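PDB 3HX6: type IV pilus biogenesis factor PilY1 from Pseudomonas aeruginosa, which primes type IV pilus assembly, takes part in twitching motility and adhesion to host cells, and appears to control pilus retraction by binding and releasing calcium. Local coordinates for residues A[275-285]-A[305-316]; A[328-336]-A[448-456]. The protein carries 3 engineered substitutions. All coordinates share one frame; numbering follows the deposited sequence.

Interaction 1: residues A[275-285]-A[305-316]; sequences GNLWRFDLIAG and SFRVSFGGQPLY
Arg279 and Asp281 face Arg307, Ser309 and Phe310 on one side of an antiparallel strand pair. Arg279 gives a straight bond from NE to Ser309 OG (2.9 Å), in the guanidinium plane, while Phe310 CE2 lies over one face of that guanidinium; a bend at chi3 (76°) turns the group back to meet both. Its NH2 bridges to Asp281 OD2 (3.0 Å). Asp281 OD1 pairs with Arg307 NH2 (3.2 Å) over the guanidinium face, the two planes 81° apart; a water also lies between these atoms. Arg307 NH1 bonds the carbonyls of Ile283 (3.0 Å to O) and Ser305. On the other face of the pair, with Phe280 and Val308, Trp278 takes Pro314 CB over its six-membered ring, a CH-pi contact 3.7 Å from the centroid. At Leu277 the partner strand carries an extra residue, a classic beta bulge: Leu277 N bonds Tyr316 O and Leu277 O takes Leu315 N. Beyond, Asp373 and Gln375 hold Arg279 NH1, and Asp272 takes Trp278 NE1. The Ile283 side chain comes within about 4 Å of that of the calcium ligand Asp266. The pair forms the third and fourth strands of a propeller blade, beside strand 267-272 and packed between strands 235-241 and 367-373.

Interaction 2: residues A[328-336]-A[448-456]; sequences ITAAPSLVR and MLIEDMIAI
The carboxylate of Asp452 lies flat against Ala331: the methyl CB is over one face, 3.5 Å from OD1, and the backbone N of Ala331 comes in from that same face. This N-H reaches Asp452 OD1 at 3.1 Å in a nearly straight bond, yet stands 53° out of the carboxylate plane. A chi1 of -70° sets CG beside the backbone N of Asp452, from where OD1 meets Ala331 N; OD2 makes a long, weak ion pair with Arg255. Ala331 also packs on Ser253 and Arg255 of strand 251-257, in the calcium-binding blade of the beta-propeller. Ala330 CB nestles against the carbonyls of Ile450 and Glu451 and touches Leu449 CD2 (3.8 Å). Farther along, Val335 CG2 meets Ala455 CB at 3.7 Å. One water accepts from Thr329 N and donates to Leu449 O (2.6 Å). Another joins Ala331 O, Ser333 OG and Met453 N, and a third runs from Ser333 OG (2.7 Å) to Ala455 N. Strands 333-336 and 454-456, edge strands of two blades and probably inner strands round the propeller axis, run nearly parallel with axes 7.0 Å apart. The only direct hydrogen bond between the segments is the Ala331-Asp452 one, in the lead-in loops; between the strands come water bridges and the Val335-Ala455 packing, making a water-mediated seam rather than a continuous sheet.

From the N terminus, interaction 1 comes first: residues 275-285 pair with 305-316 and close a connection of 19 residues without helix or strand, completing a propeller blade. After eleven further residues the chain enters 328-336, which leads into the next blade; interaction 2 then spans 111 residues, several strands among them, and brings the edge strands of two blades side by side. The contacts are in series, neither nesting nor crossing. The centres of interactions 1 and 2 are 18 Å apart. They nevertheless touch: Leu277 CD2 packs on Pro332 CG at 3.7 Å, and Ile328 CD1 meets Gly275 O at 3.5 Å. The calcium-binding blade is thereby joined to the start of the next blade.

Interaction 1: residues A[275-285]-A[305-316]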
loop_
_atom_site.group_PDB
_atom_site.type_symbol
_atom_site.label_atom_id
_atom_site.label_comp_id
_atom_site.label_asym_id
_atom_site.label_seq_id
_atom_site.Cartn_x
_atom_site.Cartn_y
_atom_site.Cartn_z
ATOM N N GLY A 275 23.270 -30.149 -0.621
ATOM C CA GLY A 275 21.862 -30.453 -0.472
ATOM C C GLY A 275 21.404 -30.570 0.966
ATOM O O GLY A 275 20.268 -30.966 1.228
ATOM N N ASN A 276 22.277 -30.241 1.910
ATOM C CA ASN A 276 21.898 -30.315 3.314
ATOM C C ASN A 276 21.200 -29.025 3.719
ATOM O O ASN A 276 21.650 -27.941 3.362
ATOM C CB ASN A 276 23.131 -30.496 4.197
ATOM C CG ASN A 276 23.926 -31.722 3.831
ATOM O OD1 ASN A 276 23.463 -32.848 4.011
ATOM N ND2 ASN A 276 25.130 -31.512 3.302
ATOM N N LEU A 277 20.098 -29.141 4.454
ATOM C CA LEU A 277 19.388 -27.958 4.933
ATOM C C LEU A 277 19.773 -27.874 6.408
ATOM O O LEU A 277 19.319 -28.673 7.233
ATOM C CB LEU A 277 17.872 -28.125 4.775
ATOM C CG LEU A 277 16.972 -26.885 4.926
ATOM C CD1 LEU A 277 17.093 -26.309 6.330
ATOM C CD2 LEU A 277 17.347 -25.843 3.880
ATOM N N TRP A 278 20.624 -26.912 6.735
ATOM C CA TRP A 278 21.097 -26.763 8.103
ATOM C C TRP A 278 20.325 -25.754 8.931
ATOM O O TRP A 278 19.766 -24.805 8.396
ATOM C CB TRP A 278 22.562 -26.314 8.112
ATOM C CG TRP A 278 23.487 -27.189 7.341
ATOM C CD1 TRP A 278 23.932 -26.995 6.065
ATOM C CD2 TRP A 278 24.074 -28.412 7.793
ATOM N NE1 TRP A 278 24.768 -28.028 5.692
ATOM C CE2 TRP A 278 24.870 -28.911 6.734
ATOM C CE3 TRP A 278 24.005 -29.137 8.994
ATOM C CZ2 TRP A 278 25.594 -30.106 6.839
ATOM C CZ3 TRP A 278 24.729 -30.329 9.100
ATOM C CH2 TRP A 278 25.514 -30.799 8.025
ATOM N N ARG A 279 20.281 -25.982 10.240
ATOM C CA ARG A 279 19.680 -25.010 11.134
ATOM C C ARG A 279 20.788 -24.688 12.122
ATOM O O ARG A 279 21.616 -25.548 12.451
ATOM C CB ARG A 279 18.467 -25.535 11.898
ATOM C CG ARG A 279 17.676 -24.369 12.513
ATOM C CD ARG A 279 16.576 -24.811 13.463
ATOM N NE ARG A 279 17.102 -25.229 14.757
ATOM C CZ ARG A 279 16.344 -25.679 15.752
ATOM N NH1 ARG A 279 15.027 -25.770 15.595
ATOM N NH2 ARG A 279 16.895 -26.026 16.906
ATOM N N PHE A 280 20.808 -23.444 12.578
ATOM C CA PHE A 280 21.807 -22.984 13.521
ATOM C C PHE A 280 21.061 -22.332 14.670
ATOM O O PHE A 280 20.101 -21.599 14.449
ATOM C CB PHE A 280 22.719 -21.949 12.852
ATOM C CG PHE A 280 23.424 -22.459 11.615
ATOM C CD1 PHE A 280 24.721 -22.950 11.690
ATOM C CD2 PHE A 280 22.780 -22.447 10.375
ATOM C CE1 PHE A 280 25.379 -23.424 10.547
ATOM C CE2 PHE A 280 23.423 -22.919 9.224
ATOM C CZ PHE A 280 24.727 -23.409 9.311
ATOM N N ASP A 281 21.484 -22.626 15.895
ATOM C CA ASP A 281 20.872 -22.040 17.075
ATOM C C ASP A 281 21.622 -20.745 17.335
ATOM O O ASP A 281 22.833 -20.766 17.567
ATOM C CB ASP A 281 21.032 -22.955 18.292
ATOM C CG ASP A 281 20.176 -24.213 18.210
ATOM O OD1 ASP A 281 20.322 -25.079 19.100
ATOM O OD2 ASP A 281 19.363 -24.339 17.270
ATOM N N LEU A 282 20.915 -19.622 17.281
ATOM C CA LEU A 282 21.547 -18.339 17.530
ATOM C C LEU A 282 21.082 -17.821 18.886
ATOM O O LEU A 282 20.768 -16.645 19.041
ATOM C CB LEU A 282 21.211 -17.335 16.414
ATOM C CG LEU A 282 21.586 -17.774 14.988
ATOM C CD1 LEU A 282 21.330 -16.624 14.001
ATOM C CD2 LEU A 282 23.058 -18.210 14.937
ATOM N N ILE A 283 21.027 -18.731 19.856
ATOM C CA ILE A 283 20.635 -18.413 21.231
ATOM C C ILE A 283 21.623 -19.104 22.176
ATOM O O ILE A 283 22.359 -20.001 21.763
ATOM C CB ILE A 283 19.207 -18.911 21.561
ATOM C CG1 ILE A 283 19.093 -20.401 21.240
ATOM C CG2 ILE A 283 18.174 -18.094 20.789
ATOM C CD1 ILE A 283 17.784 -21.020 21.672
ATOM N N ALA A 284 21.632 -18.691 23.438
ATOM C CA ALA A 284 22.544 -19.261 24.426
ATOM C C ALA A 284 22.334 -20.751 24.693
ATOM O O ALA A 284 21.266 -21.299 24.423
ATOM C CB ALA A 284 22.440 -18.485 25.729
ATOM N N GLY A 285 23.370 -21.395 25.228
ATOM C CA GLY A 285 23.298 -22.812 25.546
ATOM C C GLY A 285 22.156 -23.092 26.504
ATOM O O GLY A 285 21.259 -23.876 26.195
ATOM N N SER A 305 28.035 -19.282 22.318
ATOM C CA SER A 305 27.022 -20.320 22.480
ATOM C C SER A 305 26.337 -20.670 21.164
ATOM O O SER A 305 25.702 -21.715 21.068
ATOM C CB SER A 305 25.957 -19.893 23.493
ATOM O OG SER A 305 26.501 -19.822 24.796
ATOM N N PHE A 306 26.439 -19.799 20.161
ATOM C CA PHE A 306 25.816 -20.086 18.867
ATOM C C PHE A 306 26.356 -21.443 18.418
ATOM O O PHE A 306 27.504 -21.771 18.695
ATOM C CB PHE A 306 26.167 -19.008 17.835
ATOM C CG PHE A 306 25.557 -17.661 18.123
ATOM C CD1 PHE A 306 25.963 -16.542 17.410
ATOM C CD2 PHE A 306 24.575 -17.514 19.099
ATOM C CE1 PHE A 306 25.406 -15.293 17.660
ATOM C CE2 PHE A 306 24.010 -16.266 19.359
ATOM C CZ PHE A 306 24.426 -15.153 18.636
ATOM N N ARG A 307 25.537 -22.232 17.729
ATOM C CA ARG A 307 25.968 -23.562 17.315
ATOM C C ARG A 307 25.087 -24.130 16.212
ATOM O O ARG A 307 23.960 -23.677 16.010
ATOM C CB ARG A 307 25.882 -24.500 18.521
ATOM C CG ARG A 307 24.460 -24.549 19.075
ATOM C CD ARG A 307 24.323 -25.270 20.409
ATOM N NE ARG A 307 22.983 -25.061 20.967
ATOM C CZ ARG A 307 22.535 -23.898 21.449
ATOM N NH1 ARG A 307 23.316 -22.824 21.459
ATOM N NH2 ARG A 307 21.295 -23.801 21.909
ATOM N N VAL A 308 25.607 -25.127 15.500
ATOM C CA VAL A 308 24.823 -25.778 14.472
ATOM C C VAL A 308 23.797 -26.543 15.298
ATOM O O VAL A 308 24.145 -27.140 16.317
ATOM C CB VAL A 308 25.651 -26.787 13.652
ATOM C CG1 VAL A 308 24.789 -27.361 12.539
ATOM C CG2 VAL A 308 26.892 -26.119 13.087
ATOM N N SER A 309 22.540 -26.512 14.872
ATOM C CA SER A 309 21.467 -27.178 15.594
ATOM C C SER A 309 21.515 -28.695 15.462
ATOM O O SER A 309 22.306 -29.242 14.700
ATOM C CB SER A 309 20.105 -26.688 15.077
ATOM O OG SER A 309 20.002 -25.271 15.113
ATOM N N PHE A 310 20.662 -29.368 16.227
ATOM C CA PHE A 310 20.545 -30.814 16.144
ATOM C C PHE A 310 21.867 -31.558 16.307
ATOM O O PHE A 310 22.067 -32.609 15.696
ATOM C CB PHE A 310 19.919 -31.165 14.794
ATOM C CG PHE A 310 18.734 -30.299 14.436
ATOM C CD1 PHE A 310 18.562 -29.832 13.139
ATOM C CD2 PHE A 310 17.789 -29.956 15.399
ATOM C CE1 PHE A 310 17.466 -29.034 12.812
ATOM C CE2 PHE A 310 16.689 -29.159 15.078
ATOM C CZ PHE A 310 16.528 -28.698 13.789
ATOM N N GLY A 311 22.765 -31.007 17.113
ATOM C CA GLY A 311 24.048 -31.647 17.342
ATOM C C GLY A 311 24.949 -31.730 16.127
ATOM O O GLY A 311 25.928 -32.478 16.128
ATOM N N GLY A 312 24.643 -30.965 15.086
ATOM C CA GLY A 312 25.474 -31.016 13.896
ATOM C C GLY A 312 24.815 -31.791 12.769
ATOM O O GLY A 312 25.380 -31.934 11.689
ATOM N N GLN A 313 23.620 -32.308 13.031
ATOM C CA GLN A 313 22.871 -33.048 12.026
ATOM C C GLN A 313 22.019 -32.045 11.254
ATOM O O GLN A 313 21.448 -31.128 11.843
ATOM C CB GLN A 313 21.939 -34.064 12.689
ATOM C CG GLN A 313 21.185 -34.956 11.700
ATOM C CD GLN A 313 20.046 -35.717 12.360
ATOM O OE1 GLN A 313 19.985 -35.828 13.591
ATOM N NE2 GLN A 313 19.141 -36.253 11.544
ATOM N N PRO A 314 21.926 -32.202 9.926
ATOM C CA PRO A 314 21.111 -31.261 9.153
ATOM C C PRO A 314 19.635 -31.607 9.326
ATOM O O PRO A 314 19.286 -32.757 9.607
ATOM C CB PRO A 314 21.598 -31.481 7.722
ATOM C CG PRO A 314 21.931 -32.964 7.721
ATOM C CD PRO A 314 22.654 -33.132 9.043
ATOM N N LEU A 315 18.768 -30.612 9.180
ATOM C CA LEU A 315 17.336 -30.853 9.309
ATOM C C LEU A 315 16.916 -31.855 8.241
ATOM O O LEU A 315 16.023 -32.678 8.453
ATOM C CB LEU A 315 16.554 -29.555 9.089
ATOM C CG LEU A 315 15.028 -29.651 9.166
ATOM C CD1 LEU A 315 14.591 -29.766 10.636
ATOM C CD2 LEU A 315 14.412 -28.411 8.541
ATOM N N TYR A 316 17.581 -31.775 7.093
ATOM C CA TYR A 316 17.257 -32.620 5.954
ATOM C C TYR A 316 18.410 -32.624 4.942
ATOM O O TYR A 316 19.236 -31.708 4.923
ATOM C CB TYR A 316 15.984 -32.059 5.298
ATOM C CG TYR A 316 15.344 -32.940 4.255
ATOM C CD1 TYR A 316 15.595 -32.752 2.893
ATOM C CD2 TYR A 316 14.498 -33.984 4.632
ATOM C CE1 TYR A 316 15.015 -33.592 1.928
ATOM C CE2 TYR A 316 13.916 -34.824 3.682
ATOM C CZ TYR A 316 14.175 -34.625 2.339
ATOM O OH TYR A 316 13.590 -35.466 1.417
HETATM O O HOH W 1 21.560 -28.454 11.461
HETATM O O HOH W 2 20.163 -27.628 18.609
HETATM O O HOH W 3 18.769 -25.017 21.356
#

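Interaction 2: residues A[328-336]-A[448-456]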
loop_
_atom_site.group_PDB
_atom_site.type_symbol
_atom_site.label_atom_id
_atom_site.label_comp_id
_atom_site.label_asym_id
_atom_site.label_seq_id
_atom_site.Cartn_x
_atom_site.Cartn_y
_atom_site.Cartn_z
ATOM N N ILE A 328 21.413 -26.722 -2.900
ATOM C CA ILE A 328 20.431 -25.727 -2.488
ATOM C C ILE A 328 21.135 -24.384 -2.556
ATOM O O ILE A 328 22.179 -24.189 -1.921
ATOM C CB ILE A 328 19.941 -25.960 -1.054
ATOM C CG1 ILE A 328 19.201 -27.298 -0.979
ATOM C CG2 ILE A 328 19.040 -24.794 -0.616
ATOM C CD1 ILE A 328 18.968 -27.795 0.424
ATOM N N THR A 329 20.561 -23.473 -3.337
ATOM C CA THR A 329 21.112 -22.143 -3.536
ATOM C C THR A 329 20.270 -21.082 -2.844
ATOM O O THR A 329 20.793 -20.219 -2.140
ATOM C CB THR A 329 21.151 -21.783 -5.039
ATOM O OG1 THR A 329 22.036 -22.666 -5.725
ATOM C CG2 THR A 329 21.614 -20.355 -5.229
ATOM N N ALA A 330 18.962 -21.152 -3.060
ATOM C CA ALA A 330 18.037 -20.186 -2.494
ATOM C C ALA A 330 17.826 -20.357 -1.003
ATOM O O ALA A 330 17.968 -21.453 -0.457
ATOM C CB ALA A 330 16.692 -20.275 -3.213
ATOM N N ALA A 331 17.472 -19.254 -0.354
ATOM C CA ALA A 331 17.205 -19.256 1.070
ATOM C C ALA A 331 15.901 -19.989 1.331
ATOM O O ALA A 331 15.013 -20.018 0.475
ATOM C CB ALA A 331 17.085 -17.826 1.583
ATOM N N PRO A 332 15.777 -20.608 2.513
ATOM C CA PRO A 332 14.557 -21.326 2.871
ATOM C C PRO A 332 13.529 -20.266 3.267
ATOM O O PRO A 332 13.874 -19.089 3.420
ATOM C CB PRO A 332 14.973 -22.152 4.094
ATOM C CG PRO A 332 16.468 -22.224 4.000
ATOM C CD PRO A 332 16.838 -20.863 3.502
ATOM N N SER A 333 12.276 -20.688 3.403
ATOM C CA SER A 333 11.186 -19.821 3.840
ATOM C C SER A 333 10.540 -20.614 4.961
ATOM O O SER A 333 10.548 -21.840 4.925
ATOM C CB SER A 333 10.169 -19.573 2.720
ATOM O OG SER A 333 10.621 -18.554 1.852
ATOM N N LEU A 334 9.988 -19.927 5.952
ATOM C CA LEU A 334 9.378 -20.612 7.088
ATOM C C LEU A 334 7.911 -20.269 7.264
ATOM O O LEU A 334 7.522 -19.107 7.156
ATOM C CB LEU A 334 10.133 -20.250 8.372
ATOM C CG LEU A 334 11.646 -20.481 8.354
ATOM C CD1 LEU A 334 12.268 -19.885 9.606
ATOM C CD2 LEU A 334 11.945 -21.960 8.260
ATOM N N VAL A 335 7.098 -21.287 7.531
ATOM C CA VAL A 335 5.670 -21.080 7.753
ATOM C C VAL A 335 5.295 -21.871 9.004
ATOM O O VAL A 335 5.667 -23.036 9.134
ATOM C CB VAL A 335 4.819 -21.585 6.554
ATOM C CG1 VAL A 335 3.352 -21.311 6.809
ATOM C CG2 VAL A 335 5.254 -20.892 5.264
ATOM N N ARG A 336 4.580 -21.239 9.931
ATOM C CA ARG A 336 4.177 -21.933 11.149
ATOM C C ARG A 336 3.335 -23.154 10.778
ATOM O O ARG A 336 2.433 -23.068 9.947
ATOM C CB ARG A 336 3.355 -21.012 12.060
ATOM C CG ARG A 336 3.166 -21.582 13.465
ATOM C CD ARG A 336 2.152 -20.785 14.281
ATOM N NE ARG A 336 2.611 -19.442 14.625
ATOM C CZ ARG A 336 3.518 -19.168 15.559
ATOM N NH1 ARG A 336 4.080 -20.145 16.258
ATOM N NH2 ARG A 336 3.856 -17.910 15.800
ATOM N N MET A 448 14.839 -25.228 -12.037
ATOM C CA MET A 448 15.399 -25.187 -10.694
ATOM C C MET A 448 15.086 -23.908 -9.937
ATOM O O MET A 448 14.627 -22.924 -10.513
ATOM C CB MET A 448 16.913 -25.393 -10.762
ATOM C CG MET A 448 17.606 -24.479 -11.743
ATOM S SD MET A 448 19.369 -24.800 -11.863
ATOM C CE MET A 448 19.976 -23.153 -12.022
ATOM N N LEU A 449 15.331 -23.943 -8.631
ATOM C CA LEU A 449 15.097 -22.787 -7.778
ATOM C C LEU A 449 16.415 -22.129 -7.380
ATOM O O LEU A 449 17.263 -22.782 -6.768
ATOM C CB LEU A 449 14.377 -23.203 -6.495
ATOM C CG LEU A 449 14.017 -22.024 -5.587
ATOM C CD1 LEU A 449 12.779 -21.363 -6.150
ATOM C CD2 LEU A 449 13.767 -22.474 -4.152
ATOM N N ILE A 450 16.612 -20.862 -7.728
ATOM C CA ILE A 450 17.828 -20.194 -7.280
ATOM C C ILE A 450 17.502 -18.875 -6.568
ATOM O O ILE A 450 18.327 -18.352 -5.831
ATOM C CB ILE A 450 18.863 -19.936 -8.429
ATOM C CG1 ILE A 450 18.452 -18.740 -9.281
ATOM C CG2 ILE A 450 19.040 -21.201 -9.269
ATOM C CD1 ILE A 450 17.327 -19.001 -10.218
ATOM N N GLU A 451 16.289 -18.364 -6.773
ATOM C CA GLU A 451 15.846 -17.106 -6.150
ATOM C C GLU A 451 15.066 -17.358 -4.863
ATOM O O GLU A 451 14.366 -18.366 -4.738
ATOM C CB GLU A 451 14.946 -16.322 -7.111
ATOM C CG GLU A 451 15.626 -15.875 -8.397
ATOM C CD GLU A 451 16.693 -14.833 -8.147
ATOM O OE1 GLU A 451 16.358 -13.781 -7.562
ATOM O OE2 GLU A 451 17.861 -15.060 -8.531
ATOM N N ASP A 452 15.178 -16.434 -3.910
ATOM C CA ASP A 452 14.465 -16.571 -2.648
ATOM C C ASP A 452 12.956 -16.565 -2.871
ATOM O O ASP A 452 12.460 -16.034 -3.866
ATOM C CB ASP A 452 14.854 -15.453 -1.683
ATOM C CG ASP A 452 16.280 -15.588 -1.184
ATOM O OD1 ASP A 452 16.999 -16.514 -1.637
ATOM O OD2 ASP A 452 16.684 -14.766 -0.333
ATOM N N MET A 453 12.237 -17.159 -1.928
ATOM C CA MET A 453 10.795 -17.261 -2.013
ATOM C C MET A 453 10.111 -16.326 -1.030
ATOM O O MET A 453 10.755 -15.738 -0.162
ATOM C CB MET A 453 10.371 -18.698 -1.730
ATOM C CG MET A 453 11.146 -19.732 -2.531
ATOM S SD MET A 453 10.592 -21.402 -2.138
ATOM C CE MET A 453 11.733 -21.843 -0.832
ATOM N N ILE A 454 8.795 -16.208 -1.165
ATOM C CA ILE A 454 8.011 -15.340 -0.297
ATOM C C ILE A 454 6.827 -16.088 0.289
ATOM O O ILE A 454 5.937 -16.528 -0.440
ATOM C CB ILE A 454 7.469 -14.123 -1.076
ATOM C CG1 ILE A 454 8.632 -13.369 -1.726
ATOM C CG2 ILE A 454 6.683 -13.206 -0.136
ATOM C CD1 ILE A 454 8.199 -12.449 -2.877
ATOM N N ALA A 455 6.820 -16.229 1.606
ATOM C CA ALA A 455 5.734 -16.907 2.291
ATOM C C ALA A 455 4.875 -15.835 2.949
ATOM O O ALA A 455 5.370 -15.040 3.746
ATOM C CB ALA A 455 6.289 -17.867 3.343
ATOM N N ILE A 456 3.595 -15.802 2.602
ATOM C CA ILE A 456 2.681 -14.815 3.163
ATOM C C ILE A 456 1.313 -15.444 3.345
ATOM O O ILE A 456 0.820 -16.140 2.458
ATOM C CB ILE A 456 2.568 -13.565 2.243
ATOM C CG1 ILE A 456 1.571 -12.566 2.834
ATOM C CG2 ILE A 456 2.154 -13.979 0.838
ATOM C CD1 ILE A 456 1.515 -11.238 2.094
HETATM O O HOH W 4 18.101 -23.405 -4.394
HETATM O O HOH W 5 13.131 -18.034 0.666
HETATM O O HOH W 6 9.721 -16.299 2.931
#